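Local coordinates for protein 4-amino-4-deoxychorismate lyase (Legionella pneumophila, PDB 3LUL) that belongs to the class IV aminotransferase family of pyridoxal phosphate enzymes and carries its cofactor covalently attached, at residues I19-F24 against G92-R97; E27-T32 against A88-G93; L57-E62 against Q104-I109; I73-K78 against F110-Y115. All coordinates share one frame; numbering follows the deposited sequence.

Contact 1: I19-F24 against G92-R97; sequences IDDRIF and GGPASR
Asp21 and Pro94 form a single backbone bridge, their CA atoms 4.1 Å apart, where two loops run past each other without becoming strands. The bridge is held chiefly by Arg22 N, which donates to Gly93 O over 2.9 Å. Ala95 N adds a weak bond to Asp20 O at 3.4 Å. Gly93 takes a positive phi of 98°, a shape that suits glycine, which has no CB to jam against the preceding carbonyl.

Among the side chains, Asp21 ties both segments together. OD1 receives Gly93 N from above the carboxylate plane at 3.0 Å. The same oxygen takes Ile23 N on its anti side, also at 3.0 Å, in an Asx turn; chi1 of -162° carries CG beside the carbonyl carbon, within reach of that amide. Ser91 occupies OD2, so this short acid binds three groups at once. Asp20, at the exposed margin, lays OD2 against Pro94 CB. Arg22 first uses its aliphatic part, CD lying 3.6 Å from Ala95 CB. Its chain then bends at chi3, and NH1 gives an in-plane hydrogen bond of 2.9 Å to water 1, which in turn donates to Ser96 O. Glu27 holds NE in a salt bridge, and Leu99 O accepts from NH2, so each of the three guanidinium nitrogens has a partner.

The two loops adjoin the ends of neighbouring strands: 19-24 leads into strand 28-36, while the segment 92-97 leaves strand 84-91. Ile23 rests on Ile89 of the latter strand, and Phe24 meets Phe24 of the second subunit.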
loop_
_atom_site.group_PDB
_atom_site.type_symbol
_atom_site.label_atom_id
_atom_site.label_comp_id
_atom_site.label_asym_id
_atom_site.label_seq_id
_atom_site.Cartn_x
_atom_site.Cartn_y
_atom_site.Cartn_z
ATOM N N ILE B 19 -2.319 6.035 -17.269
ATOM C CA ILE B 19 -1.811 6.797 -16.122
ATOM C C ILE B 19 -2.947 7.399 -15.285
ATOM O O ILE B 19 -2.742 7.735 -14.147
ATOM C CB ILE B 19 -0.859 7.913 -16.596
ATOM C CG1 ILE B 19 0.008 8.430 -15.433
ATOM C CG2 ILE B 19 -1.643 9.009 -17.289
ATOM C CD1 ILE B 19 0.865 7.353 -14.780
ATOM N N ASP B 20 -4.135 7.516 -15.860
ATOM C CA ASP B 20 -5.338 7.958 -15.124
ATOM C C ASP B 20 -6.049 6.845 -14.331
ATOM O O ASP B 20 -7.117 7.088 -13.755
ATOM C CB ASP B 20 -6.335 8.605 -16.096
ATOM C CG ASP B 20 -6.834 7.624 -17.187
ATOM O OD1 ASP B 20 -6.197 6.556 -17.390
ATOM O OD2 ASP B 20 -7.850 7.920 -17.868
ATOM N N ASP B 21 -5.487 5.625 -14.341
ATOM C CA ASP B 21 -6.086 4.482 -13.654
ATOM C C ASP B 21 -5.876 4.592 -12.145
ATOM O O ASP B 21 -4.805 4.991 -11.667
ATOM C CB ASP B 21 -5.507 3.161 -14.201
ATOM C CG ASP B 21 -6.370 1.958 -13.876
ATOM O OD1 ASP B 21 -6.632 1.746 -12.685
ATOM O OD2 ASP B 21 -6.771 1.228 -14.810
ATOM N N ARG B 22 -6.921 4.273 -11.380
ATOM C CA ARG B 22 -6.832 4.406 -9.926
ATOM C C ARG B 22 -5.860 3.384 -9.285
ATOM O O ARG B 22 -5.494 3.529 -8.120
ATOM C CB ARG B 22 -8.226 4.353 -9.278
ATOM C CG ARG B 22 -9.117 5.516 -9.694
ATOM C CD ARG B 22 -10.486 5.442 -9.085
ATOM N NE ARG B 22 -10.451 5.136 -7.648
ATOM C CZ ARG B 22 -10.173 6.023 -6.680
ATOM N NH1 ARG B 22 -9.917 7.306 -6.940
ATOM N NH2 ARG B 22 -10.180 5.625 -5.425
ATOM N N ILE B 23 -5.406 2.383 -10.052
ATOM C CA ILE B 23 -4.367 1.474 -9.577
ATOM C C ILE B 23 -3.125 2.233 -9.130
ATOM O O ILE B 23 -2.408 1.755 -8.250
ATOM C CB ILE B 23 -4.043 0.347 -10.619
ATOM C CG1 ILE B 23 -3.192 -0.773 -10.005
ATOM C CG2 ILE B 23 -3.320 0.868 -11.860
ATOM C CD1 ILE B 23 -3.205 -2.065 -10.860
ATOM N N PHE B 24 -2.864 3.429 -9.696
ATOM C CA PHE B 24 -1.740 4.272 -9.238
ATOM C C PHE B 24 -1.888 4.965 -7.878
ATOM O O PHE B 24 -0.951 5.570 -7.397
ATOM C CB PHE B 24 -1.356 5.256 -10.370
ATOM C CG PHE B 24 -0.796 4.543 -11.584
ATOM C CD1 PHE B 24 0.442 3.942 -11.519
ATOM C CD2 PHE B 24 -1.522 4.371 -12.716
ATOM C CE1 PHE B 24 0.964 3.243 -12.611
ATOM C CE2 PHE B 24 -0.998 3.695 -13.824
ATOM C CZ PHE B 24 0.240 3.113 -13.749
ATOM N N GLY B 92 -8.963 -0.466 -10.335
ATOM C CA GLY B 92 -10.191 0.328 -10.160
ATOM C C GLY B 92 -10.590 1.019 -11.452
ATOM O O GLY B 92 -11.762 1.298 -11.689
ATOM N N GLY B 93 -9.620 1.274 -12.319
ATOM C CA GLY B 93 -9.884 1.800 -13.658
ATOM C C GLY B 93 -9.705 3.300 -13.787
ATOM O O GLY B 93 -9.492 3.996 -12.779
ATOM N N PRO B 94 -9.791 3.818 -15.044
ATOM C CA PRO B 94 -9.733 5.247 -15.290
ATOM C C PRO B 94 -10.828 5.954 -14.546
ATOM O O PRO B 94 -11.950 5.466 -14.482
ATOM C CB PRO B 94 -9.988 5.382 -16.797
ATOM C CG PRO B 94 -9.655 4.102 -17.377
ATOM C CD PRO B 94 -9.814 3.043 -16.301
ATOM N N ALA B 95 -10.512 7.111 -13.998
ATOM C CA ALA B 95 -11.502 7.878 -13.270
ATOM C C ALA B 95 -11.047 9.305 -13.213
ATOM O O ALA B 95 -9.853 9.580 -13.410
ATOM C CB ALA B 95 -11.657 7.329 -11.855
ATOM N N SER B 96 -11.979 10.201 -12.902
ATOM C CA SER B 96 -11.646 11.602 -12.654
ATOM C C SER B 96 -10.773 11.674 -11.421
ATOM O O SER B 96 -10.779 10.754 -10.575
ATOM C CB SER B 96 -12.898 12.454 -12.410
ATOM O OG SER B 96 -13.591 12.730 -13.603
ATOM N N ARG B 97 -10.033 12.761 -11.309
ATOM C CA ARG B 97 -9.118 12.938 -10.200
ATOM C C ARG B 97 -9.872 13.080 -8.872
ATOM O O ARG B 97 -10.928 13.694 -8.815
ATOM C CB ARG B 97 -8.253 14.163 -10.467
ATOM C CG ARG B 97 -7.105 14.294 -9.550
ATOM C CD ARG B 97 -6.376 15.620 -9.773
ATOM N NE ARG B 97 -6.147 16.263 -8.480
ATOM C CZ ARG B 97 -5.243 15.882 -7.575
ATOM N NH1 ARG B 97 -4.426 14.850 -7.792
ATOM N NH2 ARG B 97 -5.157 16.554 -6.435
HETATM O O HOH W 1 -9.247 8.921 -9.294
#

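Contact 2: E27-T32 against A88-G93; sequences EGLFET and AILSGG
Glu27 O accepts from Gly92 N over 2.9 Å, which joins the two segments just outside the regular strands. The side chain of Glu27 is extended, with CG anti to the backbone N (chi1 -163°), and brings OE1 to 3.5 Å from Gly92 CA; a glycine suits this place because the carboxylate lies close against its backbone. OE1 is already engaged by Arg22, and OE2 forms a salt bridge with Arg153 of the second subunit. Gly28 follows in a non-hydrogen-bonded pair with Ser91, its CA only 3.1 Å from Leu90 O.

Leu29 and Leu90 exchange two backbone bonds, each 2.8 Å between N and O. Strands 28-36 and 84-91 are antiparallel neighbours in a mixed five-stranded sheet, their short axes at 167°, and the face bearing these two leucines is covered by helix 43-57, where Leu29 meets Leu50 and Ser53. Leucine is a natural choice for such a buried layer. Phe30 points to the other face, beside Ile89; chi1 of 75° places its ring away from that residue, where it meets Tyr145 edge-to-face. Glu31 then pairs with the small Ala88, its N reaching Ala88 O at 3.0 Å, while its buried carboxylate turns away to His46 and Arg49.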
loop_
_atom_site.group_PDB
_atom_site.type_symbol
_atom_site.label_atom_id
_atom_site.label_comp_id
_atom_site.label_asym_id
_atom_site.label_seq_id
_atom_site.Cartn_x
_atom_site.Cartn_y
_atom_site.Cartn_z
ATOM N N GLU B 27 -5.519 1.386 -5.789
ATOM C CA GLU B 27 -6.828 0.756 -5.940
ATOM C C GLU B 27 -6.698 -0.368 -6.969
ATOM O O GLU B 27 -6.999 -0.198 -8.156
ATOM C CB GLU B 27 -7.964 1.749 -6.274
ATOM C CG GLU B 27 -9.332 1.144 -6.008
ATOM C CD GLU B 27 -10.420 2.147 -6.254
ATOM O OE1 GLU B 27 -10.649 2.441 -7.427
ATOM O OE2 GLU B 27 -10.980 2.690 -5.297
ATOM N N GLY B 28 -6.163 -1.501 -6.497
ATOM C CA GLY B 28 -5.971 -2.677 -7.365
ATOM C C GLY B 28 -5.828 -3.948 -6.553
ATOM O O GLY B 28 -5.355 -3.923 -5.390
ATOM N N LEU B 29 -6.263 -5.055 -7.140
ATOM C CA LEU B 29 -6.243 -6.350 -6.494
ATOM C C LEU B 29 -5.554 -7.334 -7.409
ATOM O O LEU B 29 -5.535 -7.142 -8.637
ATOM C CB LEU B 29 -7.674 -6.830 -6.211
ATOM C CG LEU B 29 -8.497 -5.970 -5.257
ATOM C CD1 LEU B 29 -9.993 -6.304 -5.385
ATOM C CD2 LEU B 29 -7.935 -6.135 -3.789
ATOM N N PHE B 30 -4.997 -8.405 -6.843
ATOM C CA PHE B 30 -4.416 -9.426 -7.704
ATOM C C PHE B 30 -4.662 -10.840 -7.198
ATOM O O PHE B 30 -4.997 -11.064 -6.036
ATOM C CB PHE B 30 -2.903 -9.200 -7.904
ATOM C CG PHE B 30 -2.068 -9.571 -6.733
ATOM C CD1 PHE B 30 -1.859 -8.675 -5.693
ATOM C CD2 PHE B 30 -1.435 -10.807 -6.675
ATOM C CE1 PHE B 30 -1.080 -9.021 -4.596
ATOM C CE2 PHE B 30 -0.651 -11.168 -5.585
ATOM C CZ PHE B 30 -0.468 -10.279 -4.536
ATOM N N GLU B 31 -4.463 -11.787 -8.118
ATOM C CA GLU B 31 -4.463 -13.205 -7.793
ATOM C C GLU B 31 -3.281 -13.824 -8.534
ATOM O O GLU B 31 -3.046 -13.491 -9.707
ATOM C CB GLU B 31 -5.736 -13.886 -8.282
ATOM C CG GLU B 31 -6.941 -13.567 -7.448
ATOM C CD GLU B 31 -6.882 -14.169 -6.056
ATOM O OE1 GLU B 31 -6.143 -15.145 -5.818
ATOM O OE2 GLU B 31 -7.597 -13.661 -5.172
ATOM N N THR B 32 -2.564 -14.702 -7.852
ATOM C CA THR B 32 -1.452 -15.411 -8.457
ATOM C C THR B 32 -1.817 -16.907 -8.464
ATOM O O THR B 32 -2.061 -17.512 -7.436
ATOM C CB THR B 32 -0.099 -15.052 -7.769
ATOM O OG1 THR B 32 0.959 -15.820 -8.341
ATOM C CG2 THR B 32 -0.150 -15.266 -6.266
ATOM N N ALA B 88 -3.325 -12.354 -12.295
ATOM C CA ALA B 88 -4.458 -11.507 -12.727
ATOM C C ALA B 88 -4.399 -10.243 -11.889
ATOM O O ALA B 88 -4.246 -10.336 -10.687
ATOM C CB ALA B 88 -5.751 -12.198 -12.479
ATOM N N ILE B 89 -4.424 -9.069 -12.523
ATOM C CA ILE B 89 -4.464 -7.793 -11.823
ATOM C C ILE B 89 -5.744 -7.069 -12.218
ATOM O O ILE B 89 -5.995 -6.906 -13.399
ATOM C CB ILE B 89 -3.248 -6.884 -12.151
ATOM C CG1 ILE B 89 -1.922 -7.608 -11.883
ATOM C CG2 ILE B 89 -3.299 -5.611 -11.307
ATOM C CD1 ILE B 89 -0.683 -6.769 -12.315
ATOM N N LEU B 90 -6.544 -6.672 -11.217
ATOM C CA LEU B 90 -7.808 -5.936 -11.406
ATOM C C LEU B 90 -7.589 -4.531 -10.860
ATOM O O LEU B 90 -7.270 -4.361 -9.672
ATOM C CB LEU B 90 -8.943 -6.582 -10.619
ATOM C CG LEU B 90 -10.325 -5.947 -10.713
ATOM C CD1 LEU B 90 -10.925 -6.190 -12.078
ATOM C CD2 LEU B 90 -11.246 -6.496 -9.602
ATOM N N SER B 91 -7.717 -3.536 -11.729
ATOM C CA SER B 91 -7.566 -2.134 -11.339
ATOM C C SER B 91 -8.915 -1.503 -11.160
ATOM O O SER B 91 -9.895 -1.932 -11.774
ATOM C CB SER B 91 -6.838 -1.347 -12.415
ATOM O OG SER B 91 -7.629 -1.197 -13.572
ATOM N N GLY B 92 -8.963 -0.466 -10.335
ATOM C CA GLY B 92 -10.191 0.328 -10.160
ATOM C C GLY B 92 -10.590 1.019 -11.452
ATOM O O GLY B 92 -11.762 1.298 -11.689
ATOM N N GLY B 93 -9.620 1.274 -12.319
ATOM C CA GLY B 93 -9.884 1.800 -13.658
ATOM C C GLY B 93 -9.705 3.300 -13.787
ATOM O O GLY B 93 -9.492 3.996 -12.779
#

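Contact 3: L57-E62 against Q104-I109; sequences LGIPFE and QVSQLI
Ser106 and Pro60 join the start of a sheet strand to the loop between two helices. Strand 106-113 belongs to the mixed five-stranded sheet; the loop follows helix 43-57, which ends in a Schellman motif at Gly58, where a positive phi of 72° favours glycine.

The tight part centres on Ser106. With OG between the backbone N and the carbonyl carbon (chi1 56°), the hydroxyl donates to Pro60 O from above the carbonyl plane. The 2.5 Å between Ser106 OG and Pro60 O is short enough to be doubtful. Thr4 also hydrogen-bonds this hydroxyl, which thus ties the loop to strand 4-6. A serine fits here because it is small enough to let the loop come close and still offers a polar group to a carbonyl. Beside the bond, Ile59 CG2 sits against Ser106 CB at 3.6 Å, a branched aliphatic group filling the buried side. Farther along the strand, Leu108 CD2 approaches Phe61 CE1 obliquely at 4.2 Å. Phe61 also packs on Trp47, Leu50 and Ala54 of helix 43-57, and Leu90 of the adjacent strand lies against Ile59, Phe61, Ser106 and Leu108.

The solvent side, at exposed Gln104, is looser: Pro60 CG meets only its backbone O, 3.9 Å away, and the glutamine CB is directed away from the loop. Gln107, by contrast buried, turns its CB from the loop too; OE1 bonds Arg5, and NE2 donates to Val105 O over 3.1 Å in a nearly straight hydrogen bond (176° at the hydrogen), the acceptor in the amide plane of Gln107 though the donor stands above the Val105 carbonyl plane.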
loop_
_atom_site.group_PDB
_atom_site.type_symbol
_atom_site.label_atom_id
_atom_site.label_comp_id
_atom_site.label_asym_id
_atom_site.label_seq_id
_atom_site.Cartn_x
_atom_site.Cartn_y
_atom_site.Cartn_z
ATOM N N LEU B 57 -14.448 -3.422 -1.895
ATOM C CA LEU B 57 -13.866 -2.144 -2.305
ATOM C C LEU B 57 -14.746 -1.339 -3.289
ATOM O O LEU B 57 -14.342 -0.267 -3.733
ATOM C CB LEU B 57 -12.494 -2.383 -2.944
ATOM C CG LEU B 57 -11.360 -2.926 -2.031
ATOM C CD1 LEU B 57 -10.025 -3.060 -2.788
ATOM C CD2 LEU B 57 -11.220 -2.036 -0.793
ATOM N N GLY B 58 -15.902 -1.881 -3.678
ATOM C CA GLY B 58 -16.767 -1.226 -4.655
ATOM C C GLY B 58 -16.267 -1.240 -6.091
ATOM O O GLY B 58 -16.748 -0.489 -6.913
ATOM N N ILE B 59 -15.297 -2.101 -6.389
ATOM C CA ILE B 59 -14.747 -2.218 -7.722
ATOM C C ILE B 59 -15.622 -3.226 -8.481
ATOM O O ILE B 59 -15.786 -4.355 -8.038
ATOM C CB ILE B 59 -13.268 -2.687 -7.697
ATOM C CG1 ILE B 59 -12.406 -1.750 -6.844
ATOM C CG2 ILE B 59 -12.728 -2.793 -9.107
ATOM C CD1 ILE B 59 -10.966 -2.274 -6.629
ATOM N N PRO B 60 -16.194 -2.829 -9.632
ATOM C CA PRO B 60 -16.921 -3.838 -10.399
ATOM C C PRO B 60 -16.043 -5.067 -10.756
ATOM O O PRO B 60 -14.835 -4.934 -11.083
ATOM C CB PRO B 60 -17.407 -3.083 -11.656
ATOM C CG PRO B 60 -17.139 -1.617 -11.402
ATOM C CD PRO B 60 -16.147 -1.509 -10.287
ATOM N N PHE B 61 -16.658 -6.247 -10.704
ATOM C CA PHE B 61 -16.053 -7.459 -11.175
ATOM C C PHE B 61 -17.113 -8.269 -11.917
ATOM O O PHE B 61 -17.589 -9.282 -11.415
ATOM C CB PHE B 61 -15.457 -8.245 -9.994
ATOM C CG PHE B 61 -14.559 -9.399 -10.403
ATOM C CD1 PHE B 61 -13.421 -9.190 -11.148
ATOM C CD2 PHE B 61 -14.842 -10.699 -9.988
ATOM C CE1 PHE B 61 -12.576 -10.257 -11.506
ATOM C CE2 PHE B 61 -14.028 -11.778 -10.356
ATOM C CZ PHE B 61 -12.877 -11.559 -11.087
ATOM N N GLU B 62 -17.492 -7.777 -13.097
ATOM C CA GLU B 62 -18.580 -8.354 -13.882
ATOM C C GLU B 62 -17.933 -9.216 -14.954
ATOM O O GLU B 62 -17.969 -8.888 -16.148
ATOM C CB GLU B 62 -19.430 -7.251 -14.541
ATOM C CG GLU B 62 -20.256 -6.433 -13.564
ATOM C CD GLU B 62 -21.369 -7.208 -12.927
ATOM O OE1 GLU B 62 -21.802 -8.236 -13.502
ATOM O OE2 GLU B 62 -21.823 -6.765 -11.852
ATOM N N GLN B 104 -15.816 3.709 -13.135
ATOM C CA GLN B 104 -17.033 3.098 -13.671
ATOM C C GLN B 104 -16.727 1.750 -14.322
ATOM O O GLN B 104 -17.594 0.862 -14.323
ATOM C CB GLN B 104 -17.694 3.994 -14.738
ATOM C CG GLN B 104 -17.749 5.481 -14.392
ATOM C CD GLN B 104 -19.107 6.107 -14.657
ATOM O OE1 GLN B 104 -19.286 6.851 -15.636
ATOM N NE2 GLN B 104 -20.078 5.800 -13.792
ATOM N N VAL B 105 -15.532 1.625 -14.919
ATOM C CA VAL B 105 -15.113 0.388 -15.591
ATOM C C VAL B 105 -13.756 -0.079 -15.051
ATOM O O VAL B 105 -12.724 0.592 -15.230
ATOM C CB VAL B 105 -15.073 0.529 -17.141
ATOM C CG1 VAL B 105 -14.661 -0.813 -17.808
ATOM C CG2 VAL B 105 -16.430 1.027 -17.677
ATOM N N SER B 106 -13.774 -1.207 -14.358
ATOM C CA SER B 106 -12.543 -1.833 -13.903
ATOM C C SER B 106 -11.845 -2.547 -15.070
ATOM O O SER B 106 -12.456 -2.864 -16.097
ATOM C CB SER B 106 -12.816 -2.771 -12.724
ATOM O OG SER B 106 -13.781 -3.759 -13.041
ATOM N N GLN B 107 -10.545 -2.761 -14.909
ATOM C CA GLN B 107 -9.716 -3.270 -15.975
ATOM C C GLN B 107 -9.017 -4.492 -15.413
ATOM O O GLN B 107 -8.570 -4.491 -14.284
ATOM C CB GLN B 107 -8.720 -2.203 -16.427
ATOM C CG GLN B 107 -9.329 -0.794 -16.603
ATOM C CD GLN B 107 -10.028 -0.624 -17.921
ATOM O OE1 GLN B 107 -9.440 -0.893 -18.970
ATOM N NE2 GLN B 107 -11.295 -0.181 -17.891
ATOM N N LEU B 108 -8.958 -5.541 -16.202
ATOM C CA LEU B 108 -8.325 -6.765 -15.799
ATOM C C LEU B 108 -7.217 -7.078 -16.798
ATOM O O LEU B 108 -7.444 -6.982 -18.025
ATOM C CB LEU B 108 -9.387 -7.837 -15.779
ATOM C CG LEU B 108 -9.163 -9.210 -15.190
ATOM C CD1 LEU B 108 -8.516 -9.160 -13.778
ATOM C CD2 LEU B 108 -10.504 -9.925 -15.192
ATOM N N ILE B 109 -6.020 -7.399 -16.294
ATOM C CA ILE B 109 -4.907 -7.873 -17.116
ATOM C C ILE B 109 -4.421 -9.234 -16.599
ATOM O O ILE B 109 -4.295 -9.445 -15.392
ATOM C CB ILE B 109 -3.750 -6.858 -17.171
ATOM C CG1 ILE B 109 -4.200 -5.605 -17.938
ATOM C CG2 ILE B 109 -2.443 -7.474 -17.808
ATOM C CD1 ILE B 109 -3.131 -4.473 -17.986
#

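Contact 4: I73-K78 against F110-Y115; sequences IQKIQK and FQTFNY
Phe110 meets Lys75 through its CB, which lies 4.0 Å from Lys75 CG, while its aromatic ring leads away toward Ala88 of the adjacent strand. Phe110 O attracts the lysine's charged end: NZ makes a weak hydrogen bond to it at 3.4 Å, and water 3 bridges the same two atoms, though its bond from NZ is weak. Lys75 reaches this point by bending at chi2 (-85°), which folds its methylenes over the strand.

This is a helix packed on a sheet: helix 65-78 lies against strand 106-113, their short axes 8.7 Å apart and crossing at -40°. A lysine suits the interface, since its methylenes pack on the strand while NZ reaches the backbone carbonyl and waters; Asp79 and Asp9 lie near NZ as long, weak ion pairs. Gln111 directs its CB away from the helix, and its side chain packs on Ile19 of the second subunit. Thr112 turns back to the helix and sets CG2 3.9 Å from Lys75 CD. Its OG1 bonds instead to Asp79, just past the helix segment. Water 2 links helix and strand, accepting from Lys75 NZ at 2.6 Å and from Thr112 N at 2.9 Å.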
loop_
_atom_site.group_PDB
_atom_site.type_symbol
_atom_site.label_atom_id
_atom_site.label_comp_id
_atom_site.label_asym_id
_atom_site.label_seq_id
_atom_site.Cartn_x
_atom_site.Cartn_y
_atom_site.Cartn_z
ATOM N N ILE B 73 -7.270 -20.012 -19.830
ATOM C CA ILE B 73 -6.892 -21.052 -20.797
ATOM C C ILE B 73 -6.289 -20.413 -22.036
ATOM O O ILE B 73 -5.274 -20.898 -22.535
ATOM C CB ILE B 73 -8.073 -21.972 -21.166
ATOM C CG1 ILE B 73 -8.538 -22.784 -19.946
ATOM C CG2 ILE B 73 -7.684 -22.939 -22.320
ATOM C CD1 ILE B 73 -7.506 -23.694 -19.320
ATOM N N GLN B 74 -6.861 -19.302 -22.506
ATOM C CA GLN B 74 -6.370 -18.685 -23.739
ATOM C C GLN B 74 -4.973 -18.104 -23.558
ATOM O O GLN B 74 -4.177 -18.137 -24.486
ATOM C CB GLN B 74 -7.333 -17.627 -24.296
ATOM C CG GLN B 74 -8.619 -18.214 -24.961
ATOM C CD GLN B 74 -8.367 -19.359 -25.982
ATOM O OE1 GLN B 74 -8.932 -20.447 -25.858
ATOM N NE2 GLN B 74 -7.523 -19.107 -26.987
ATOM N N LYS B 75 -4.679 -17.617 -22.349
ATOM C CA LYS B 75 -3.345 -17.140 -21.989
ATOM C C LYS B 75 -2.314 -18.256 -21.918
ATOM O O LYS B 75 -1.220 -18.120 -22.485
ATOM C CB LYS B 75 -3.404 -16.352 -20.677
ATOM C CG LYS B 75 -3.405 -14.882 -20.905
ATOM C CD LYS B 75 -1.968 -14.418 -21.039
ATOM C CE LYS B 75 -1.873 -13.207 -21.893
ATOM N NZ LYS B 75 -0.551 -12.565 -21.754
ATOM N N ILE B 76 -2.659 -19.358 -21.250
ATOM C CA ILE B 76 -1.815 -20.564 -21.162
ATOM C C ILE B 76 -1.475 -21.136 -22.534
ATOM O O ILE B 76 -0.297 -21.433 -22.841
ATOM C CB ILE B 76 -2.526 -21.667 -20.303
ATOM C CG1 ILE B 76 -2.561 -21.262 -18.812
ATOM C CG2 ILE B 76 -1.927 -23.074 -20.503
ATOM C CD1 ILE B 76 -3.728 -21.918 -18.052
ATOM N N GLN B 77 -2.506 -21.285 -23.360
ATOM C CA GLN B 77 -2.337 -21.751 -24.733
ATOM C C GLN B 77 -1.479 -20.813 -25.591
ATOM O O GLN B 77 -0.548 -21.264 -26.292
ATOM C CB GLN B 77 -3.706 -21.968 -25.376
ATOM C CG GLN B 77 -4.391 -23.224 -24.849
ATOM C CD GLN B 77 -5.752 -23.481 -25.497
ATOM O OE1 GLN B 77 -6.205 -22.719 -26.359
ATOM N NE2 GLN B 77 -6.412 -24.553 -25.069
ATOM N N LYS B 78 -1.753 -19.511 -25.515
ATOM C CA LYS B 78 -1.030 -18.547 -26.331
ATOM C C LYS B 78 0.441 -18.492 -25.932
ATOM O O LYS B 78 1.305 -18.407 -26.784
ATOM C CB LYS B 78 -1.671 -17.173 -26.228
ATOM C CG LYS B 78 -1.074 -16.124 -27.166
ATOM C CD LYS B 78 -1.251 -14.691 -26.624
ATOM C CE LYS B 78 -2.664 -14.145 -26.848
ATOM N NZ LYS B 78 -2.922 -12.896 -26.035
ATOM N N PHE B 110 -4.184 -10.158 -17.534
ATOM C CA PHE B 110 -3.551 -11.447 -17.219
ATOM C C PHE B 110 -2.160 -11.549 -17.815
ATOM O O PHE B 110 -1.932 -11.161 -18.967
ATOM C CB PHE B 110 -4.365 -12.603 -17.786
ATOM C CG PHE B 110 -5.771 -12.654 -17.299
ATOM C CD1 PHE B 110 -6.079 -13.394 -16.154
ATOM C CD2 PHE B 110 -6.801 -12.011 -17.998
ATOM C CE1 PHE B 110 -7.386 -13.478 -15.705
ATOM C CE2 PHE B 110 -8.109 -12.097 -17.554
ATOM C CZ PHE B 110 -8.403 -12.835 -16.416
ATOM N N GLN B 111 -1.233 -12.058 -17.023
ATOM C CA GLN B 111 0.151 -12.272 -17.463
ATOM C C GLN B 111 0.659 -13.621 -16.978
ATOM O O GLN B 111 0.444 -13.983 -15.828
ATOM C CB GLN B 111 1.057 -11.191 -16.894
ATOM C CG GLN B 111 0.859 -9.832 -17.554
ATOM C CD GLN B 111 1.335 -9.788 -19.015
ATOM O OE1 GLN B 111 0.536 -9.619 -19.954
ATOM N NE2 GLN B 111 2.639 -9.922 -19.208
ATOM N N THR B 112 1.326 -14.346 -17.866
ATOM C CA THR B 112 1.900 -15.639 -17.522
ATOM C C THR B 112 3.364 -15.442 -17.172
ATOM O O THR B 112 4.017 -14.440 -17.545
ATOM C CB THR B 112 1.806 -16.684 -18.663
ATOM O OG1 THR B 112 2.597 -16.265 -19.792
ATOM C CG2 THR B 112 0.396 -16.884 -19.090
ATOM N N PHE B 113 3.895 -16.424 -16.471
ATOM C CA PHE B 113 5.318 -16.466 -16.172
ATOM C C PHE B 113 5.735 -17.883 -15.855
ATOM O O PHE B 113 4.926 -18.748 -15.502
ATOM C CB PHE B 113 5.666 -15.530 -15.012
ATOM C CG PHE B 113 4.859 -15.774 -13.772
ATOM C CD1 PHE B 113 3.614 -15.164 -13.604
ATOM C CD2 PHE B 113 5.333 -16.601 -12.761
ATOM C CE1 PHE B 113 2.849 -15.377 -12.441
ATOM C CE2 PHE B 113 4.592 -16.810 -11.587
ATOM C CZ PHE B 113 3.347 -16.213 -11.424
ATOM N N ASN B 114 7.020 -18.117 -16.009
ATOM C CA ASN B 114 7.638 -19.378 -15.656
ATOM C C ASN B 114 8.488 -19.148 -14.420
ATOM O O ASN B 114 9.115 -18.091 -14.283
ATOM C CB ASN B 114 8.490 -19.868 -16.806
ATOM C CG ASN B 114 7.675 -20.443 -17.919
ATOM O OD1 ASN B 114 7.210 -19.717 -18.803
ATOM N ND2 ASN B 114 7.464 -21.747 -17.877
ATOM N N TYR B 115 8.530 -20.130 -13.525
ATOM C CA TYR B 115 9.312 -20.009 -12.291
ATOM C C TYR B 115 9.678 -21.389 -11.752
ATOM O O TYR B 115 9.014 -22.367 -12.082
ATOM C CB TYR B 115 8.517 -19.234 -11.242
ATOM C CG TYR B 115 7.337 -20.005 -10.691
ATOM C CD1 TYR B 115 6.139 -20.066 -11.379
ATOM C CD2 TYR B 115 7.440 -20.696 -9.493
ATOM C CE1 TYR B 115 5.072 -20.792 -10.877
ATOM C CE2 TYR B 115 6.384 -21.408 -8.981
ATOM C CZ TYR B 115 5.191 -21.449 -9.668
ATOM O OH TYR B 115 4.151 -22.171 -9.158
HETATM O O HOH W 2 1.583 -13.144 -20.472
HETATM O O HOH W 3 -2.353 -10.084 -21.680
#

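Overall arrangement
Contacts 2, 3 and 4 all involve one sheet, in which strands 84-91 and 106-113 are neighbours: Ser91 N to Gln107 O and Ile89 N to Ile109 O, both 2.9 Å, are probable hydrogen bonds joining contact 2 to contact 3, whose centres lie 8 Å apart. Contact 1 continues contact 2 through the shared Gly92 and Gly93 and the packing of Ile23 CB on Ser91 CB at 3.7 Å. Contact 4 lies farther along strand 106-113, its centre about 26 Å from that of contact 1. All four touch the second subunit. The cofactor-bearing Lys141 belongs to none of them, though Gly28 in contact 2 bonds through its backbone to Val143, two residues after it in the sequence.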